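Local coordinates for protein peptidoglycan D,D-transpeptidase PbpA (Mycobacterium tuberculosis, PDB 3UN7) that probably catalyses the D,D-transpeptidation that cross-links cell-wall peptidoglycan, and takes part in the regulation of cell length, at residues Thr188-Ser193 / Ile308-Val313; Ala290-Gly295 / Ala314-Ala319; Ser193-Ile198 / Ser271-Phe276. One frame throughout, in Å; residues are numbered along the deposited sequence.

Contact 1: Thr188-Ser193 / Ile308-Val313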
ATOM      1  N   THR A 188      -0.204  -0.326  10.139  1.00 34.28           N
ATOM      2  CA  THR A 188       0.239   1.036   9.883  1.00 33.56           C
ATOM      3  C   THR A 188       1.685   1.171  10.332  1.00 34.02           C
ATOM      4  O   THR A 188       2.129   0.476  11.256  1.00 33.68           O
ATOM      5  CB  THR A 188      -0.602   2.098  10.619  1.00 34.76           C
ATOM      6  OG1 THR A 188      -0.613   1.797  12.011  1.00 34.97           O
ATOM      7  CG2 THR A 188      -2.022   2.164  10.089  1.00 34.14           C
ATOM      8  N   TYR A 189       2.405   2.070   9.667  1.00 33.24           N
ATOM      9  CA  TYR A 189       3.840   2.268   9.871  1.00 33.37           C
ATOM     10  C   TYR A 189       4.107   3.749   9.830  1.00 32.74           C
ATOM     11  O   TYR A 189       3.384   4.467   9.151  1.00 32.81           O
ATOM     12  CB  TYR A 189       4.622   1.631   8.725  1.00 33.12           C
ATOM     13  CG  TYR A 189       4.418   0.152   8.591  1.00 34.18           C
ATOM     14  CD1 TYR A 189       5.271  -0.749   9.250  1.00 34.85           C
ATOM     15  CD2 TYR A 189       3.378  -0.358   7.818  1.00 31.17           C
ATOM     16  CE1 TYR A 189       5.088  -2.124   9.132  1.00 35.37           C
ATOM     17  CE2 TYR A 189       3.189  -1.731   7.687  1.00 32.65           C
ATOM     18  CZ  TYR A 189       4.050  -2.606   8.343  1.00 34.66           C
ATOM     19  OH  TYR A 189       3.870  -3.959   8.212  1.00 34.76           O
ATOM     20  N   PRO A 190       5.151   4.224  10.536  1.00 32.95           N
ATOM     21  CA  PRO A 190       5.530   5.619  10.296  1.00 32.53           C
ATOM     22  C   PRO A 190       5.944   5.767   8.834  1.00 31.59           C
ATOM     23  O   PRO A 190       6.672   4.909   8.332  1.00 30.91           O
ATOM     24  CB  PRO A 190       6.742   5.832  11.218  1.00 33.26           C
ATOM     25  CG  PRO A 190       6.656   4.744  12.241  1.00 34.65           C
ATOM     26  CD  PRO A 190       5.989   3.579  11.566  1.00 33.70           C
ATOM     27  N   PRO A 191       5.447   6.810   8.142  1.00 30.97           N
ATOM     28  CA  PRO A 191       5.820   7.057   6.749  1.00 30.61           C
ATOM     29  C   PRO A 191       7.201   7.718   6.599  1.00 31.57           C
ATOM     30  O   PRO A 191       7.784   7.700   5.510  1.00 30.59           O
ATOM     31  CB  PRO A 191       4.725   8.008   6.273  1.00 29.96           C
ATOM     32  CG  PRO A 191       4.399   8.808   7.520  1.00 30.64           C
ATOM     33  CD  PRO A 191       4.450   7.787   8.626  1.00 31.00           C
ATOM     34  N   GLY A 192       7.717   8.292   7.683  1.00 31.90           N
ATOM     35  CA  GLY A 192       9.019   8.947   7.644  1.00 33.08           C
ATOM     36  C   GLY A 192       9.130  10.006   6.562  1.00 33.13           C
ATOM     37  O   GLY A 192       8.207  10.788   6.358  1.00 32.38           O
ATOM     38  N   SER A 193      10.270  10.017   5.868  1.00 34.24           N
ATOM     39  CA  SER A 193      10.565  10.991   4.813  1.00 35.59           C
ATOM     40  C   SER A 193       9.528  11.076   3.690  1.00 35.01           C
ATOM     41  O   SER A 193       9.412  12.122   3.046  1.00 34.85           O
ATOM     42  CB  SER A 193      11.936  10.693   4.195  1.00 36.68           C
ATOM     43  OG  SER A 193      12.929  10.746   5.197  1.00 40.70           O
ATOM     44  N   ILE A 308       8.249  15.436   9.309  1.00 36.37           N
ATOM     45  CA  ILE A 308       9.107  14.458   8.610  1.00 35.22           C
ATOM     46  C   ILE A 308       8.625  13.024   8.859  1.00 34.61           C
ATOM     47  O   ILE A 308       9.405  12.066   8.824  1.00 34.24           O
ATOM     48  CB  ILE A 308      10.595  14.634   8.974  1.00 35.66           C
ATOM     49  CG1 ILE A 308      10.802  14.541  10.499  1.00 36.75           C
ATOM     50  CG2 ILE A 308      11.120  15.968   8.412  1.00 34.84           C
ATOM     51  CD1 ILE A 308      12.286  14.576  10.944  1.00 37.97           C
ATOM     52  N   GLY A 309       7.327  12.905   9.115  1.00 34.47           N
ATOM     53  CA  GLY A 309       6.619  11.637   9.154  1.00 34.56           C
ATOM     54  C   GLY A 309       6.914  10.748  10.342  1.00 35.42           C
ATOM     55  O   GLY A 309       6.786   9.530  10.248  1.00 35.12           O
ATOM     56  N   GLN A 310       7.327  11.351  11.448  1.00 36.13           N
ATOM     57  CA  GLN A 310       7.561  10.594  12.671  1.00 37.43           C
ATOM     58  C   GLN A 310       6.493  10.908  13.721  1.00 38.05           C
ATOM     59  O   GLN A 310       5.321  11.100  13.380  1.00 37.46           O
ATOM     60  CB  GLN A 310       8.988  10.830  13.221  1.00 37.78           C
ATOM     61  CG  GLN A 310      10.140  10.419  12.280  1.00 38.35           C
ATOM     62  CD  GLN A 310      10.155   8.930  11.893  1.00 37.11           C
ATOM     63  OE1 GLN A 310      10.894   8.535  10.998  1.00 36.04           O
ATOM     64  NE2 GLN A 310       9.365   8.103  12.587  1.00 36.83           N
ATOM     65  N   LYS A 311       6.902  10.960  14.990  1.00 39.07           N
ATOM     66  CA  LYS A 311       5.964  11.040  16.121  1.00 40.26           C
ATOM     67  C   LYS A 311       4.793  10.039  15.994  1.00 39.54           C
ATOM     68  O   LYS A 311       5.007   8.825  16.032  1.00 40.41           O
ATOM     69  CB  LYS A 311       5.492  12.485  16.362  1.00 40.55           C
ATOM     70  CG  LYS A 311       4.789  12.725  17.729  1.00 43.29           C
ATOM     71  CD  LYS A 311       5.596  12.149  18.907  1.00 45.44           C
ATOM     72  CE  LYS A 311       4.896  12.321  20.261  1.00 46.65           C
ATOM     73  NZ  LYS A 311       5.419  13.526  20.952  1.00 50.22           N
ATOM     74  N   ASP A 312       3.569  10.535  15.846  1.00 39.04           N
ATOM     75  CA  ASP A 312       2.383   9.679  15.825  1.00 38.24           C
ATOM     76  C   ASP A 312       1.818   9.425  14.409  1.00 36.33           C
ATOM     77  O   ASP A 312       0.783   8.784  14.260  1.00 35.84           O
ATOM     78  CB  ASP A 312       1.284  10.261  16.705  1.00 38.84           C
ATOM     79  CG  ASP A 312       1.705  10.413  18.161  1.00 41.87           C
ATOM     80  OD1 ASP A 312       2.127   9.416  18.769  1.00 44.08           O
ATOM     81  OD2 ASP A 312       1.591  11.531  18.703  1.00 42.62           O
ATOM     82  N   VAL A 313       2.479   9.928  13.376  1.00 35.09           N
ATOM     83  CA  VAL A 313       2.033   9.642  11.999  1.00 33.77           C
ATOM     84  C   VAL A 313       2.151   8.147  11.684  1.00 33.45           C
ATOM     85  O   VAL A 313       3.209   7.549  11.859  1.00 32.95           O
ATOM     86  CB  VAL A 313       2.807  10.468  10.950  1.00 33.36           C
ATOM     87  CG1 VAL A 313       2.104  10.416   9.596  1.00 32.17           C
ATOM     88  CG2 VAL A 313       2.925  11.895  11.405  1.00 32.89           C
TER
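In the penicillin-binding transpeptidase domain, Gly192, the residue before the SxxK motif that Ser193 opens, meets Gly309 across two loops. Ser193 is probably the nucleophile that forms the acyl-ester, as in related enzymes. Gly309, with a positive phi of 72°, is the C-prime residue of the Schellman motif that ends helix 300-306, in which Gln310 N and Gly309 N return to Met305 O and Thr306 O. Gly309 O accepts from Gly192 N at 3.0 Å. This bond is bent (140° at the hydrogen), and its donor lies above the carbonyl plane, off the lone-pair directions. The two loops come so close that two acceptors, Gly192 O and Ile308 O, stand 3.0 Å apart; Gly309 CA also makes a CA-H...O contact to Gly192 O (3.3 Å). Farther along, Pro190 CA makes a similar contact with Val313 O at 3.4 Å. The Gln310 side chain folds back over the loop: NE2 lies 3.7 Å from Pro190 CB, while OE1 accepts from Glu400 N, which ties the turn 310-313 to the loop following strand 393-399. With CG1 anti to the backbone N (chi1 -166°), the Val313 side chain crosses that of Pro191 at about a right angle, and there Pro191 CG and Val313 CG1 are tight at 3.5 Å.

Contact 2: Ala290-Gly295 / Ala314-Ala319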
ATOM      1  N   ALA A 290      -7.012  -0.588   7.564  1.00 30.64           N
ATOM      2  CA  ALA A 290      -6.695   0.124   8.800  1.00 31.46           C
ATOM      3  C   ALA A 290      -6.665   1.616   8.528  1.00 31.51           C
ATOM      4  O   ALA A 290      -6.151   2.062   7.490  1.00 30.53           O
ATOM      5  CB  ALA A 290      -5.342  -0.337   9.352  1.00 31.78           C
ATOM      6  N   GLU A 291      -7.225   2.383   9.453  1.00 32.02           N
ATOM      7  CA  GLU A 291      -7.235   3.839   9.356  1.00 32.61           C
ATOM      8  C   GLU A 291      -5.837   4.370   9.590  1.00 32.34           C
ATOM      9  O   GLU A 291      -5.172   3.952  10.533  1.00 33.08           O
ATOM     10  CB  GLU A 291      -8.191   4.451  10.394  1.00 33.64           C
ATOM     11  CG  GLU A 291      -8.396   5.954  10.206  1.00 36.71           C
ATOM     12  CD  GLU A 291      -9.013   6.611  11.419  1.00 42.86           C
ATOM     13  OE1 GLU A 291      -8.494   6.417  12.540  1.00 46.52           O
ATOM     14  OE2 GLU A 291     -10.017   7.332  11.257  1.00 45.58           O
ATOM     15  N   SER A 292      -5.404   5.290   8.725  1.00 31.48           N
ATOM     16  CA  SER A 292      -4.139   5.986   8.864  1.00 31.43           C
ATOM     17  C   SER A 292      -4.364   7.295   9.606  1.00 32.40           C
ATOM     18  O   SER A 292      -5.470   7.834   9.597  1.00 32.61           O
ATOM     19  CB  SER A 292      -3.535   6.286   7.492  1.00 30.44           C
ATOM     20  OG  SER A 292      -3.197   5.085   6.823  1.00 30.00           O
ATOM     21  N   THR A 293      -3.318   7.794  10.253  1.00 32.94           N
ATOM     22  CA  THR A 293      -3.467   8.970  11.119  1.00 35.10           C
ATOM     23  C   THR A 293      -2.237   9.873  11.071  1.00 35.42           C
ATOM     24  O   THR A 293      -1.131   9.391  10.874  1.00 35.09           O
ATOM     25  CB  THR A 293      -3.785   8.577  12.588  1.00 36.09           C
ATOM     26  OG1 THR A 293      -4.035   9.768  13.351  1.00 37.58           O
ATOM     27  CG2 THR A 293      -2.630   7.808  13.225  1.00 37.00           C
ATOM     28  N   VAL A 294      -2.461  11.176  11.216  1.00 36.53           N
ATOM     29  CA  VAL A 294      -1.382  12.151  11.375  1.00 37.52           C
ATOM     30  C   VAL A 294      -0.993  12.289  12.863  1.00 39.03           C
ATOM     31  O   VAL A 294       0.062  12.838  13.201  1.00 39.81           O
ATOM     32  CB  VAL A 294      -1.785  13.519  10.755  1.00 37.35           C
ATOM     33  CG1 VAL A 294      -2.804  14.253  11.643  1.00 37.91           C
ATOM     34  CG2 VAL A 294      -0.561  14.382  10.484  1.00 37.51           C
ATOM     35  N   GLY A 295      -1.851  11.791  13.749  1.00 40.43           N
ATOM     36  CA  GLY A 295      -1.637  11.916  15.193  1.00 41.86           C
ATOM     37  C   GLY A 295      -2.255  13.192  15.735  1.00 43.00           C
ATOM     38  O   GLY A 295      -2.665  14.051  14.957  1.00 43.08           O
ATOM     39  N   ALA A 314       1.055   7.543  11.224  1.00 33.09           N
ATOM     40  CA  ALA A 314       1.052   6.113  10.917  1.00 32.90           C
ATOM     41  C   ALA A 314       0.137   5.865   9.720  1.00 32.67           C
ATOM     42  O   ALA A 314      -1.026   6.265   9.731  1.00 32.44           O
ATOM     43  CB  ALA A 314       0.608   5.305  12.138  1.00 33.59           C
ATOM     44  N   LEU A 315       0.690   5.236   8.682  1.00 32.39           N
ATOM     45  CA  LEU A 315      -0.007   5.026   7.416  1.00 32.39           C
ATOM     46  C   LEU A 315       0.090   3.564   7.014  1.00 31.92           C
ATOM     47  O   LEU A 315       1.104   2.910   7.268  1.00 32.46           O
ATOM     48  CB  LEU A 315       0.666   5.856   6.316  1.00 32.44           C
ATOM     49  CG  LEU A 315       0.264   7.292   5.952  1.00 34.96           C
ATOM     50  CD1 LEU A 315       0.458   8.257   7.073  1.00 34.67           C
ATOM     51  CD2 LEU A 315       1.069   7.740   4.744  1.00 32.60           C
ATOM     52  N   THR A 316      -0.952   3.052   6.366  1.00 30.89           N
ATOM     53  CA  THR A 316      -0.862   1.752   5.711  1.00 29.80           C
ATOM     54  C   THR A 316      -0.065   1.970   4.440  1.00 28.97           C
ATOM     55  O   THR A 316      -0.017   3.086   3.934  1.00 30.05           O
ATOM     56  CB  THR A 316      -2.237   1.179   5.339  1.00 29.50           C
ATOM     57  OG1 THR A 316      -2.896   2.052   4.417  1.00 29.20           O
ATOM     58  CG2 THR A 316      -3.124   0.978   6.589  1.00 29.25           C
ATOM     59  N   PRO A 317       0.622   0.930   3.945  1.00 28.36           N
ATOM     60  CA  PRO A 317       1.193   1.009   2.596  1.00 27.34           C
ATOM     61  C   PRO A 317       0.173   1.405   1.509  1.00 27.00           C
ATOM     62  O   PRO A 317       0.504   2.184   0.627  1.00 25.54           O
ATOM     63  CB  PRO A 317       1.756  -0.393   2.372  1.00 27.70           C
ATOM     64  CG  PRO A 317       2.166  -0.823   3.802  1.00 28.26           C
ATOM     65  CD  PRO A 317       1.010  -0.313   4.642  1.00 28.45           C
ATOM     66  N   LEU A 318      -1.055   0.893   1.582  1.00 26.73           N
ATOM     67  CA  LEU A 318      -2.098   1.341   0.658  1.00 26.31           C
ATOM     68  C   LEU A 318      -2.350   2.861   0.710  1.00 26.67           C
ATOM     69  O   LEU A 318      -2.508   3.498  -0.337  1.00 26.33           O
ATOM     70  CB  LEU A 318      -3.403   0.584   0.906  1.00 26.31           C
ATOM     71  CG  LEU A 318      -4.624   1.027   0.096  1.00 26.56           C
ATOM     72  CD1 LEU A 318      -4.417   0.765  -1.384  1.00 30.04           C
ATOM     73  CD2 LEU A 318      -5.928   0.356   0.593  1.00 28.37           C
ATOM     74  N   ALA A 319      -2.428   3.430   1.918  1.00 26.64           N
ATOM     75  CA  ALA A 319      -2.596   4.890   2.063  1.00 27.32           C
ATOM     76  C   ALA A 319      -1.420   5.670   1.442  1.00 27.89           C
ATOM     77  O   ALA A 319      -1.624   6.706   0.810  1.00 26.90           O
ATOM     78  CB  ALA A 319      -2.800   5.271   3.536  1.00 27.35           C
TER
HETATM   79  O   HOH W   1      -4.980   3.483   5.489  1.00 24.73           O
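Thr293 and Ala314 form a single antiparallel bridge, a hydrogen-bonded pair, and next to it Ser292 packs against the residues that lead into helix 317-328. The evidence for the bridge is reciprocal: Thr293 N reaches Ala314 O at 2.8 Å, nearly along the C=O axis, and Ala314 N reaches Thr293 O at 2.9 Å. Packing is closest around Ser292, which is buried. Its OG stands anti to the carbonyl carbon (chi1 -65°), and this turns it onto Thr316 N, from which it accepts at 3.1 Å with 157° at the hydrogen. The same OG lies 3.3 Å from Ala319 CB, on the first turn of the helix.

Ala290 and the bridge residues are partly exposed, and the watered Ala290 end is looser than the buried Ser292-Thr316 part. Thr316 CG2 lies 3.3 Å from Ala290 O and 3.8 Å from Ala290 CB. A water donates to Ala290 O and also bonds Ser292 OG and Thr316 OG1, each at 2.7 Å. Thr316 is the N-cap, its OG1 accepting from Ala319 N at 2.9 Å. Beyond the bridge, Thr293 OG1 accepts from Gly295 N in an ST turn and bonds Asp279. Ser292 OG directly, and Thr316 OG1 through the water, join the loop to the capped helix start, so the junction's specificity probably rests on directional polar bonds.

Contact 3: Ser193-Ile198 / Ser271-Phe276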
ATOM      1  N   SER A 193      10.270  10.017   5.868  1.00 34.24           N
ATOM      2  CA  SER A 193      10.565  10.991   4.813  1.00 35.59           C
ATOM      3  C   SER A 193       9.528  11.076   3.690  1.00 35.01           C
ATOM      4  O   SER A 193       9.412  12.122   3.046  1.00 34.85           O
ATOM      5  CB  SER A 193      11.936  10.693   4.195  1.00 36.68           C
ATOM      6  OG  SER A 193      12.929  10.746   5.197  1.00 40.70           O
ATOM      7  N   THR A 194       8.791   9.992   3.437  1.00 34.16           N
ATOM      8  CA  THR A 194       7.745  10.044   2.399  1.00 33.41           C
ATOM      9  C   THR A 194       6.668  11.090   2.737  1.00 33.21           C
ATOM     10  O   THR A 194       6.018  11.647   1.842  1.00 32.08           O
ATOM     11  CB  THR A 194       7.054   8.670   2.128  1.00 33.00           C
ATOM     12  OG1 THR A 194       6.542   8.116   3.345  1.00 33.92           O
ATOM     13  CG2 THR A 194       8.004   7.671   1.441  1.00 32.99           C
ATOM     14  N   PHE A 195       6.494  11.348   4.037  1.00 32.92           N
ATOM     15  CA  PHE A 195       5.483  12.291   4.522  1.00 33.07           C
ATOM     16  C   PHE A 195       5.794  13.748   4.191  1.00 33.45           C
ATOM     17  O   PHE A 195       4.904  14.597   4.239  1.00 33.57           O
ATOM     18  CB  PHE A 195       5.252  12.134   6.029  1.00 32.90           C
ATOM     19  CG  PHE A 195       3.880  12.568   6.469  1.00 33.42           C
ATOM     20  CD1 PHE A 195       2.748  11.892   6.019  1.00 32.20           C
ATOM     21  CD2 PHE A 195       3.710  13.668   7.295  1.00 32.44           C
ATOM     22  CE1 PHE A 195       1.484  12.294   6.411  1.00 34.20           C
ATOM     23  CE2 PHE A 195       2.437  14.073   7.683  1.00 32.92           C
ATOM     24  CZ  PHE A 195       1.327  13.374   7.241  1.00 33.23           C
ATOM     25  N   LYS A 196       7.042  14.033   3.822  1.00 33.64           N
ATOM     26  CA  LYS A 196       7.410  15.368   3.331  1.00 33.92           C
ATOM     27  C   LYS A 196       6.595  15.745   2.088  1.00 33.49           C
ATOM     28  O   LYS A 196       6.505  16.911   1.724  1.00 34.08           O
ATOM     29  CB  LYS A 196       8.910  15.454   3.054  1.00 34.10           C
ATOM     30  CG  LYS A 196       9.777  15.159   4.261  1.00 35.26           C
ATOM     31  CD  LYS A 196      11.249  15.029   3.871  1.00 37.93           C
ATOM     32  CE  LYS A 196      12.124  14.784   5.085  1.00 38.89           C
ATOM     33  NZ  LYS A 196      13.484  14.309   4.680  1.00 42.02           N
ATOM     34  N   VAL A 197       5.993  14.754   1.438  1.00 32.70           N
ATOM     35  CA  VAL A 197       5.049  15.032   0.360  1.00 32.38           C
ATOM     36  C   VAL A 197       3.835  15.786   0.928  1.00 32.54           C
ATOM     37  O   VAL A 197       3.357  16.750   0.332  1.00 32.34           O
ATOM     38  CB  VAL A 197       4.597  13.733  -0.351  1.00 32.52           C
ATOM     39  CG1 VAL A 197       3.449  14.012  -1.311  1.00 32.70           C
ATOM     40  CG2 VAL A 197       5.779  13.084  -1.097  1.00 30.01           C
ATOM     41  N   ILE A 198       3.348  15.354   2.089  1.00 32.41           N
ATOM     42  CA  ILE A 198       2.194  15.998   2.712  1.00 32.55           C
ATOM     43  C   ILE A 198       2.575  17.362   3.278  1.00 33.27           C
ATOM     44  O   ILE A 198       1.842  18.345   3.100  1.00 34.10           O
ATOM     45  CB  ILE A 198       1.551  15.089   3.800  1.00 32.82           C
ATOM     46  CG1 ILE A 198       1.100  13.748   3.197  1.00 32.69           C
ATOM     47  CG2 ILE A 198       0.394  15.788   4.502  1.00 32.41           C
ATOM     48  CD1 ILE A 198       0.272  13.846   1.910  1.00 33.25           C
ATOM     49  N   SER A 271      -5.129  19.276   8.261  1.00 40.00           N
ATOM     50  CA  SER A 271      -6.067  19.493   7.172  1.00 40.00           C
ATOM     51  C   SER A 271      -5.601  18.834   5.884  1.00 38.86           C
ATOM     52  O   SER A 271      -6.401  18.214   5.178  1.00 38.67           O
ATOM     53  CB  SER A 271      -6.277  20.992   6.942  1.00 41.48           C
ATOM     54  OG  SER A 271      -7.096  21.213   5.794  1.00 43.23           O
ATOM     55  N   MET A 272      -4.312  18.962   5.577  1.00 37.96           N
ATOM     56  CA  MET A 272      -3.762  18.329   4.368  1.00 37.12           C
ATOM     57  C   MET A 272      -3.713  16.809   4.500  1.00 36.92           C
ATOM     58  O   MET A 272      -4.046  16.089   3.557  1.00 36.57           O
ATOM     59  CB  MET A 272      -2.389  18.898   3.990  1.00 36.54           C
ATOM     60  CG  MET A 272      -1.908  18.437   2.606  1.00 35.71           C
ATOM     61  SD  MET A 272      -3.075  18.843   1.278  1.00 36.27           S
ATOM     62  CE  MET A 272      -3.037  20.628   1.310  1.00 34.73           C
ATOM     63  N   ALA A 273      -3.286  16.327   5.669  1.00 37.49           N
ATOM     64  CA  ALA A 273      -3.327  14.895   5.987  1.00 37.10           C
ATOM     65  C   ALA A 273      -4.731  14.333   5.745  1.00 37.58           C
ATOM     66  O   ALA A 273      -4.886  13.302   5.113  1.00 36.45           O
ATOM     67  CB  ALA A 273      -2.889  14.660   7.437  1.00 37.66           C
ATOM     68  N   ARG A 274      -5.749  15.036   6.241  1.00 39.21           N
ATOM     69  CA  ARG A 274      -7.145  14.642   6.058  1.00 40.39           C
ATOM     70  C   ARG A 274      -7.557  14.662   4.581  1.00 39.68           C
ATOM     71  O   ARG A 274      -8.222  13.738   4.100  1.00 38.82           O
ATOM     72  CB  ARG A 274      -8.071  15.546   6.875  1.00 42.13           C
ATOM     73  CG  ARG A 274      -9.426  14.929   7.186  1.00 46.66           C
ATOM     74  CD  ARG A 274      -9.385  14.097   8.478  1.00 53.89           C
ATOM     75  NE  ARG A 274      -9.444  14.913   9.705  1.00 58.41           N
ATOM     76  CZ  ARG A 274      -8.384  15.355  10.384  1.00 60.52           C
ATOM     77  NH1 ARG A 274      -7.140  15.093   9.973  1.00 62.29           N
ATOM     78  NH2 ARG A 274      -8.563  16.075  11.478  1.00 63.02           N
ATOM     79  N   ALA A 275      -7.146  15.707   3.867  1.00 39.01           N
ATOM     80  CA  ALA A 275      -7.438  15.825   2.439  1.00 38.79           C
ATOM     81  C   ALA A 275      -6.891  14.614   1.669  1.00 38.19           C
ATOM     82  O   ALA A 275      -7.449  14.208   0.653  1.00 37.56           O
ATOM     83  CB  ALA A 275      -6.858  17.116   1.886  1.00 38.75           C
ATOM     84  N   PHE A 276      -5.797  14.046   2.174  1.00 37.72           N
ATOM     85  CA  PHE A 276      -5.158  12.904   1.544  1.00 37.51           C
ATOM     86  C   PHE A 276      -5.580  11.581   2.153  1.00 38.07           C
ATOM     87  O   PHE A 276      -4.927  10.564   1.922  1.00 38.54           O
ATOM     88  CB  PHE A 276      -3.642  13.038   1.602  1.00 36.58           C
ATOM     89  CG  PHE A 276      -3.062  13.789   0.452  1.00 36.01           C
ATOM     90  CD1 PHE A 276      -2.840  13.149  -0.771  1.00 34.42           C
ATOM     91  CD2 PHE A 276      -2.739  15.130   0.578  1.00 33.60           C
ATOM     92  CE1 PHE A 276      -2.270  13.848  -1.853  1.00 35.10           C
ATOM     93  CE2 PHE A 276      -2.169  15.846  -0.500  1.00 34.53           C
ATOM     94  CZ  PHE A 276      -1.945  15.204  -1.712  1.00 34.49           C
TER
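Two successive torsions of Ile198, chi1 -59° and chi2 -49°, bend its longer branch so that CD1 comes to lie over the ring of Phe276, while CG2, anti to the backbone N, meets Met272 CG and Ala273 N. The evidence for a CH-pi contact is direct: CD1 of Ile198 is 3.8 Å from the centroid of the Phe276 ring and 24° off its normal, which places it over the face. The methyl is nevertheless shifted from the centre toward the rim, and its nearest ring atom is CD2 of Phe276, at 3.5 Å. The two side chains slide past each other in opposite directions. The second branch meets the helix flank: Ile198 CG2 is 4.0 Å from Met272 CG and 3.9 Å from Ala273 N. Met272 bends away beyond CG, which leaves that methylene to do the touching.

Phe195 adds a more distant apolar contact. Its CZ stands 4.4 Å from Ala273 CB, which lies at the ring edge near the plane, and one face of the same ring is covered by Ile198 CB, 3.8 Å above it. All five touching residues are buried, and no polar bond joins the two segments; the interface is held by dispersion contacts. Ser193 and Lys196, the ends of the SxxK motif, take no part: Lys196 NZ bonds Ser252 OG and Asn254 OD1 of the neighbouring SxN motif. The core of the transpeptidase domain closes round the contact, with Ile323 of helix 317-328 against Val197 and Ile198, Thr326 of that helix against Phe276, Ala201 of helix 196-205 against Met272 and Phe276, and Trp413 and Ile415 of strand 411-418 on Thr194.

In the fold
The three contacts lie in the transpeptidase domain, their centres 9 to 11 Å apart. Contacts 1 and 3 are buried and share Ser193 in their ranges, although it takes part only in contact 1; contact 3 is nested within the loop contact 1 closes. Contact 2 is partly exposed. Contact 3, where helices 196-205 and 266-275 and their ends meet, is made by apolar side chains without polar bonds; contact 1 rests largely on backbone groups and prolines, contact 2 on hydroxyls, backbone bonds and a water. Contacts 1 and 2 are continuous through Val313-Ala314 and joined by a probable hydrogen bond, Tyr189 O to Leu315 N. Phe195 knits all three through Gly309 and Val313, Val294 and Leu315, and Ala273.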